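Local coordinates for protein GTP binding regulator (Thermotoga maritima, PDB 1VR8) that is of unknown function but has a fold similar to that of the Ran-binding protein Mog1p and may regulate a GTP-binding protein, at residues A22-Y31 with F129-M140. Residues are numbered along the deposited sequence; the frame is centred on the assembly and turned at random.
Sequences AIFVLETRDY and FVKHVYRVYEEM
From A22 to Y31 the chain runs antiparallel to helix 126-138: A22 lies by Y137, L26 by V133, where the CA atoms come within 6.6 Å, and Y31 by F129. The end of helix 19-24 and the type I turn F24 to E27 present A22 O and L26 O to the helix side chains, and a second type I turn, T28 to Y31, brings Y31 round to the H132 ring. Y137 OH donates to A22 O at 2.7 Å from above the carbonyl plane, whereas H132 NE2 gives L26 O a fairly straight bond of 2.8 Å, the acceptor lying near the imidazole plane. Histidine suits this place because its flat ring also stacks, offset, on the Y31 ring, planes at 23°, with Y31 CD2 over the centre of one imidazole face. A chi1 of 172° sets the ring of H132 opposite its backbone N, which carries NE2 to L26 O and that face to Y31. With an alanine here, L26 O would probably lose its donor and the Y31 ring its stacking partner. F129 meets Y31 in an offset edge-to-face pair, completing an aromatic cluster. Branched L26 fills the middle, CD1 against V133 CG2 at 4.0 Å and CD2 against V136 CB, while V25 CG1 meets the selenomethionine methyl M140 CE tip to tip at 3.8 Å. L26 and F129 also touch F54 of strand 45-56, and L63 and V61 of strand 59-67 respectively: helix-and-loop packing over an antiparallel sheet, in an alpha/beta fold resembling Mog1p.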
loop_
_atom_site.group_PDB
_atom_site.type_symbol
_atom_site.label_atom_id
_atom_site.label_comp_id
_atom_site.label_asym_id
_atom_site.label_seq_id
_atom_site.Cartn_x
_atom_site.Cartn_y
_atom_site.Cartn_z
ATOM N N ALA A 22 0.909 2.159 11.239
ATOM C CA ALA A 22 0.431 2.466 9.899
ATOM C C ALA A 22 -0.691 1.512 9.432
ATOM O O ALA A 22 -1.549 1.906 8.668
ATOM C CB ALA A 22 1.540 2.436 8.929
ATOM N N ILE A 23 -0.681 0.275 9.905
ATOM C CA ILE A 23 -1.792 -0.649 9.644
ATOM C C ILE A 23 -2.968 -0.387 10.574
ATOM O O ILE A 23 -4.139 -0.225 10.148
ATOM C CB ILE A 23 -1.309 -2.103 9.821
ATOM C CG1 ILE A 23 -0.268 -2.454 8.742
ATOM C CG2 ILE A 23 -2.467 -3.075 9.798
ATOM C CD1 ILE A 23 0.471 -3.689 8.995
ATOM N N PHE A 24 -2.673 -0.350 11.867
ATOM C CA PHE A 24 -3.741 -0.320 12.863
ATOM C C PHE A 24 -4.555 0.960 12.818
ATOM O O PHE A 24 -5.750 0.951 13.094
ATOM C CB PHE A 24 -3.179 -0.528 14.268
ATOM C CG PHE A 24 -2.512 -1.878 14.472
ATOM C CD1 PHE A 24 -3.183 -3.047 14.193
ATOM C CD2 PHE A 24 -1.226 -1.961 14.988
ATOM C CE1 PHE A 24 -2.585 -4.289 14.364
ATOM C CE2 PHE A 24 -0.604 -3.226 15.172
ATOM C CZ PHE A 24 -1.295 -4.373 14.858
ATOM N N VAL A 25 -3.936 2.066 12.404
ATOM C CA VAL A 25 -4.658 3.333 12.324
ATOM C C VAL A 25 -5.743 3.349 11.223
ATOM O O VAL A 25 -6.623 4.197 11.200
ATOM C CB VAL A 25 -3.634 4.496 12.139
ATOM C CG1 VAL A 25 -3.117 4.519 10.749
ATOM C CG2 VAL A 25 -4.208 5.804 12.553
ATOM N N LEU A 26 -5.683 2.378 10.312
ATOM C CA LEU A 26 -6.650 2.325 9.206
ATOM C C LEU A 26 -7.973 1.670 9.572
ATOM O O LEU A 26 -8.932 1.740 8.808
ATOM C CB LEU A 26 -6.052 1.569 8.027
ATOM C CG LEU A 26 -4.788 2.207 7.489
ATOM C CD1 LEU A 26 -4.179 1.290 6.458
ATOM C CD2 LEU A 26 -5.112 3.572 6.913
ATOM N N GLU A 27 -8.040 1.001 10.713
ATOM C CA GLU A 27 -9.234 0.285 11.074
ATOM C C GLU A 27 -10.379 1.276 11.382
ATOM O O GLU A 27 -10.177 2.338 11.978
ATOM C CB GLU A 27 -8.917 -0.714 12.229
ATOM C CG GLU A 27 -10.037 -1.620 12.535
ATOM C CD GLU A 27 -9.655 -2.782 13.424
ATOM O OE1 GLU A 27 -8.693 -2.637 14.258
ATOM O OE2 GLU A 27 -10.366 -3.797 13.318
ATOM N N THR A 28 -11.597 0.962 10.934
ATOM C CA THR A 28 -12.784 1.687 11.344
ATOM C C THR A 28 -13.882 0.640 11.478
ATOM O O THR A 28 -13.648 -0.542 11.224
ATOM C CB THR A 28 -13.264 2.734 10.312
ATOM O OG1 THR A 28 -13.784 2.067 9.167
ATOM C CG2 THR A 28 -12.155 3.686 9.863
ATOM N N ARG A 29 -15.089 1.066 11.813
ATOM C CA ARG A 29 -16.200 0.114 11.844
ATOM C C ARG A 29 -16.495 -0.478 10.461
ATOM O O ARG A 29 -17.065 -1.545 10.385
ATOM C CB ARG A 29 -17.454 0.758 12.445
ATOM C CG ARG A 29 -18.229 1.663 11.497
ATOM N N ASP A 30 -16.106 0.200 9.389
ATOM C CA ASP A 30 -16.344 -0.266 8.000
ATOM C C ASP A 30 -15.136 -1.001 7.389
ATOM O O ASP A 30 -15.208 -1.493 6.257
ATOM C CB ASP A 30 -16.578 0.926 7.076
ATOM C CG ASP A 30 -17.725 1.821 7.540
ATOM O OD1 ASP A 30 -18.817 1.291 7.787
ATOM O OD2 ASP A 30 -17.512 3.053 7.668
ATOM N N TYR A 31 -13.998 -0.968 8.076
ATOM C CA TYR A 31 -12.752 -1.560 7.578
ATOM C C TYR A 31 -12.180 -2.320 8.783
ATOM O O TYR A 31 -11.447 -1.742 9.571
ATOM C CB TYR A 31 -11.756 -0.496 7.150
ATOM C CG TYR A 31 -12.197 0.316 5.951
ATOM C CD1 TYR A 31 -12.361 -0.288 4.744
ATOM C CD2 TYR A 31 -12.502 1.668 6.055
ATOM C CE1 TYR A 31 -12.798 0.406 3.636
ATOM C CE2 TYR A 31 -12.983 2.390 4.933
ATOM C CZ TYR A 31 -13.100 1.729 3.728
ATOM O OH TYR A 31 -13.548 2.328 2.577
ATOM N N PHE A 129 -10.903 1.443 -0.703
ATOM C CA PHE A 129 -9.938 1.265 0.385
ATOM C C PHE A 129 -8.725 2.170 0.202
ATOM O O PHE A 129 -8.256 2.796 1.150
ATOM C CB PHE A 129 -9.501 -0.186 0.506
ATOM C CG PHE A 129 -8.700 -0.437 1.734
ATOM C CD1 PHE A 129 -9.329 -0.538 2.959
ATOM C CD2 PHE A 129 -7.341 -0.503 1.675
ATOM C CE1 PHE A 129 -8.572 -0.705 4.139
ATOM C CE2 PHE A 129 -6.582 -0.706 2.837
ATOM C CZ PHE A 129 -7.217 -0.808 4.053
ATOM N N VAL A 130 -8.214 2.260 -1.028
ATOM C CA VAL A 130 -7.044 3.134 -1.284
ATOM C C VAL A 130 -7.391 4.567 -0.904
ATOM O O VAL A 130 -6.602 5.223 -0.228
ATOM C CB VAL A 130 -6.598 3.071 -2.751
ATOM C CG1 VAL A 130 -5.571 4.136 -3.049
ATOM C CG2 VAL A 130 -5.972 1.693 -3.035
ATOM N N LYS A 131 -8.575 5.035 -1.283
ATOM C CA LYS A 131 -9.009 6.390 -0.961
ATOM C C LYS A 131 -9.082 6.606 0.555
ATOM O O LYS A 131 -8.707 7.653 1.070
ATOM C CB LYS A 131 -10.357 6.710 -1.603
ATOM C CG LYS A 131 -10.706 8.172 -1.616
ATOM C CD LYS A 131 -9.560 9.048 -2.190
ATOM C CE LYS A 131 -10.064 10.429 -2.663
ATOM N NZ LYS A 131 -8.986 11.351 -3.177
ATOM N N HIS A 132 -9.576 5.595 1.259
ATOM C CA HIS A 132 -9.550 5.601 2.735
ATOM C C HIS A 132 -8.117 5.767 3.270
ATOM O O HIS A 132 -7.854 6.614 4.126
ATOM C CB HIS A 132 -10.201 4.339 3.294
ATOM C CG HIS A 132 -10.034 4.184 4.783
ATOM N ND1 HIS A 132 -10.592 5.049 5.695
ATOM C CD2 HIS A 132 -9.377 3.251 5.506
ATOM C CE1 HIS A 132 -10.274 4.665 6.921
ATOM N NE2 HIS A 132 -9.542 3.569 6.836
ATOM N N VAL A 133 -7.200 4.938 2.787
ATOM C CA VAL A 133 -5.810 5.004 3.207
ATOM C C VAL A 133 -5.243 6.407 2.930
ATOM O O VAL A 133 -4.615 7.022 3.796
ATOM C CB VAL A 133 -4.955 3.949 2.491
ATOM C CG1 VAL A 133 -3.511 4.135 2.821
ATOM C CG2 VAL A 133 -5.410 2.505 2.839
ATOM N N TYR A 134 -5.479 6.919 1.724
ATOM C CA TYR A 134 -5.078 8.290 1.392
ATOM C C TYR A 134 -5.579 9.333 2.411
ATOM O O TYR A 134 -4.837 10.203 2.862
ATOM C CB TYR A 134 -5.647 8.659 0.008
ATOM C CG TYR A 134 -4.952 8.053 -1.195
ATOM C CD1 TYR A 134 -3.899 7.150 -1.092
ATOM C CD2 TYR A 134 -5.402 8.392 -2.465
ATOM C CE1 TYR A 134 -3.279 6.643 -2.249
ATOM C CE2 TYR A 134 -4.808 7.883 -3.599
ATOM C CZ TYR A 134 -3.770 7.025 -3.490
ATOM O OH TYR A 134 -3.220 6.555 -4.661
ATOM N N ARG A 135 -6.868 9.276 2.701
ATOM C CA ARG A 135 -7.504 10.209 3.613
ATOM C C ARG A 135 -6.944 10.121 5.046
ATOM O O ARG A 135 -6.708 11.163 5.688
ATOM C CB ARG A 135 -8.999 10.013 3.562
ATOM C CG ARG A 135 -9.539 10.560 2.243
ATOM C CD ARG A 135 -10.975 10.265 2.028
ATOM N NE ARG A 135 -11.478 11.018 0.880
ATOM C CZ ARG A 135 -12.613 10.736 0.256
ATOM N NH1 ARG A 135 -13.351 9.683 0.620
ATOM N NH2 ARG A 135 -13.010 11.492 -0.749
ATOM N N VAL A 136 -6.677 8.909 5.526
ATOM C CA VAL A 136 -6.143 8.775 6.896
ATOM C C VAL A 136 -4.720 9.341 6.958
ATOM O O VAL A 136 -4.389 10.143 7.833
ATOM C CB VAL A 136 -6.186 7.318 7.358
ATOM C CG1 VAL A 136 -5.478 7.137 8.679
ATOM C CG2 VAL A 136 -7.631 6.852 7.443
ATOM N N TYR A 137 -3.890 8.948 5.997
ATOM C CA TYR A 137 -2.495 9.406 5.993
ATOM C C TYR A 137 -2.371 10.894 5.696
ATOM O O TYR A 137 -1.513 11.568 6.235
ATOM C CB TYR A 137 -1.650 8.581 5.034
ATOM C CG TYR A 137 -1.494 7.098 5.403
ATOM C CD1 TYR A 137 -1.709 6.618 6.708
ATOM C CD2 TYR A 137 -1.068 6.186 4.436
ATOM C CE1 TYR A 137 -1.524 5.256 7.014
ATOM C CE2 TYR A 137 -0.853 4.857 4.740
ATOM C CZ TYR A 137 -1.110 4.396 6.027
ATOM O OH TYR A 137 -0.920 3.071 6.328
ATOM N N GLU A 138 -3.237 11.418 4.840
ATOM C CA GLU A 138 -3.164 12.836 4.474
ATOM C C GLU A 138 -3.328 13.744 5.693
ATOM O O GLU A 138 -2.774 14.862 5.733
ATOM C CB GLU A 138 -4.224 13.149 3.418
ATOM C CG GLU A 138 -4.296 14.601 2.983
ATOM C CD GLU A 138 -3.182 15.016 2.051
ATOM O OE1 GLU A 138 -2.367 14.153 1.672
ATOM O OE2 GLU A 138 -3.116 16.221 1.723
ATOM N N GLU A 139 -4.099 13.305 6.689
ATOM C CA GLU A 139 -4.308 14.129 7.878
ATOM C C GLU A 139 -3.059 14.255 8.749
ATOM O O GLU A 139 -2.965 15.156 9.586
ATOM C CB GLU A 139 -5.431 13.542 8.728
ATOM C CG GLU A 139 -6.819 13.681 8.123
HETATM N N MSE A 140 -2.113 13.342 8.578
HETATM C CA MSE A 140 -0.914 13.308 9.417
HETATM C C MSE A 140 0.044 14.387 8.948
HETATM O O MSE A 140 0.094 14.699 7.763
HETATM C CB MSE A 140 -0.275 11.925 9.347
HETATM C CG MSE A 140 -1.222 10.843 9.751
HETATM SE SE MSE A 140 -0.302 9.107 9.686
HETATM C CE MSE A 140 -1.830 8.030 10.222
#